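Local coordinates for protein 4-oxalocrotonate tautomerase (Staphylococcus aureus, PDB 2X4K) that belongs to the tautomerase family of the MIF clan, a small beta-alpha-beta protein that assembles here into a six-chain complex, at residues K20-V23 against S24-D28. Numbering follows the deposited sequence.
Sequences KNLV and SEVTD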
loop_
_atom_site.group_PDB
_atom_site.type_symbol
_atom_site.label_atom_id
_atom_site.label_comp_id
_atom_site.label_asym_id
_atom_site.label_seq_id
_atom_site.Cartn_x
_atom_site.Cartn_y
_atom_site.Cartn_z
ATOM N N LYS A 20 9.248 -17.850 6.184
ATOM C CA LYS A 20 10.702 -17.696 6.178
ATOM C C LYS A 20 11.242 -17.847 4.754
ATOM O O LYS A 20 12.010 -17.010 4.274
ATOM C CB LYS A 20 11.344 -18.741 7.094
ATOM C CG LYS A 20 12.852 -18.623 7.211
ATOM C CD LYS A 20 13.382 -19.547 8.294
ATOM C CE LYS A 20 14.895 -19.622 8.262
ATOM N NZ LYS A 20 15.376 -20.422 7.108
ATOM N N ASN A 21 10.807 -18.903 4.081
ATOM C CA ASN A 21 11.250 -19.188 2.728
ATOM C C ASN A 21 10.747 -18.151 1.735
ATOM O O ASN A 21 11.484 -17.764 0.835
ATOM C CB ASN A 21 10.812 -20.588 2.304
ATOM C CG ASN A 21 11.506 -21.672 3.090
ATOM O OD1 ASN A 21 12.599 -21.474 3.621
ATOM N ND2 ASN A 21 10.867 -22.823 3.176
ATOM N N LEU A 22 9.502 -17.704 1.891
ATOM C CA LEU A 22 8.960 -16.659 1.032
ATOM C C LEU A 22 9.828 -15.405 1.096
ATOM O O LEU A 22 10.186 -14.830 0.065
ATOM C CB LEU A 22 7.526 -16.350 1.462
ATOM C CG LEU A 22 6.788 -15.228 0.745
ATOM C CD1 LEU A 22 6.637 -15.518 -0.737
ATOM C CD2 LEU A 22 5.427 -15.016 1.413
ATOM N N VAL A 23 10.173 -14.976 2.305
ATOM C CA VAL A 23 11.003 -13.780 2.453
ATOM C C VAL A 23 12.367 -13.967 1.779
ATOM O O VAL A 23 12.837 -13.079 1.073
ATOM C CB VAL A 23 11.165 -13.373 3.942
ATOM C CG1 VAL A 23 12.228 -12.297 4.111
ATOM C CG2 VAL A 23 9.837 -12.893 4.491
ATOM N N SER A 24 13.000 -15.119 1.978
ATOM C CA SER A 24 14.311 -15.354 1.384
ATOM C C SER A 24 14.258 -15.458 -0.137
ATOM O O SER A 24 15.063 -14.839 -0.830
ATOM C CB SER A 24 14.942 -16.617 1.971
ATOM O OG SER A 24 16.285 -16.762 1.542
ATOM N N GLU A 25 13.310 -16.234 -0.653
ATOM C CA GLU A 25 13.228 -16.487 -2.097
ATOM C C GLU A 25 12.742 -15.260 -2.864
ATOM O O GLU A 25 13.210 -15.010 -3.976
ATOM C CB GLU A 25 12.342 -17.691 -2.390
ATOM C CG GLU A 25 12.877 -18.995 -1.795
ATOM C CD GLU A 25 13.624 -19.893 -2.767
ATOM O OE1 GLU A 25 13.852 -19.507 -3.934
ATOM O OE2 GLU A 25 13.976 -21.020 -2.354
ATOM N N VAL A 26 11.802 -14.491 -2.310
ATOM C CA VAL A 26 11.377 -13.248 -2.951
ATOM C C VAL A 26 12.557 -12.274 -3.009
ATOM O O VAL A 26 12.751 -11.565 -3.999
ATOM C CB VAL A 26 10.167 -12.621 -2.226
ATOM C CG1 VAL A 26 9.992 -11.159 -2.620
ATOM C CG2 VAL A 26 8.896 -13.422 -2.519
ATOM N N THR A 27 13.344 -12.235 -1.939
ATOM C CA THR A 27 14.535 -11.383 -1.920
ATOM C C THR A 27 15.520 -11.814 -3.004
ATOM O O THR A 27 16.024 -10.973 -3.742
ATOM C CB THR A 27 15.175 -11.380 -0.524
ATOM O OG1 THR A 27 14.240 -10.838 0.407
ATOM C CG2 THR A 27 16.426 -10.531 -0.480
ATOM N N ASP A 28 15.755 -13.120 -3.128
ATOM C CA ASP A 28 16.611 -13.650 -4.189
ATOM C C ASP A 28 16.121 -13.188 -5.554
ATOM O O ASP A 28 16.917 -12.795 -6.407
ATOM C CB ASP A 28 16.587 -15.191 -4.231
ATOM C CG ASP A 28 17.251 -15.871 -3.041
ATOM O OD1 ASP A 28 17.957 -15.223 -2.244
ATOM O OD2 ASP A 28 17.064 -17.110 -2.930
#
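Two donors of one residue grip the carbonyl oxygen of Val23, an example of how a helix can satisfy a buried hydroxyl with its own backbone. The hydroxyl OG1 of Thr27 donates to Val23 O at 2.7 Å, and Thr27 N reaches the same oxygen at 3.2 Å. With OG1 beside its own backbone N (chi1 -62°), the hydroxyl turns back toward the preceding turn. The N-H is left well above the carbonyl plane, whereas OG1 is tilted only 21° from it. Two residues earlier in the i to i+4 series, Glu25 N meets Asn21 O at 2.8 Å, nearly in line with the C=O bond. The same pattern continues with Ser24 N to Lys20 O and Val26 N to Leu22 O.

All of this lies within helix 16-34, the crossover of a beta-alpha-beta unit whose parallel strands are 5-11 and 42-48. Val23 and Thr27 rest on Val43 of strand 42-48, and both also meet Gly57 of a third subunit. On another flank Leu22 and Val26 run alongside each other in the same direction; in the conformer given for Val26, one of two, its CG2 lies 3.6 Å from CD1 of Leu22. Val26 packs on Ala29 of a second subunit. Glu25 brings CG to 3.2 Å from Asn21 O; a kink at its second torsion (-99°) turns the carboxylate off the extended path, and OE2 forms a salt bridge with NZ of Lys32 of that second subunit.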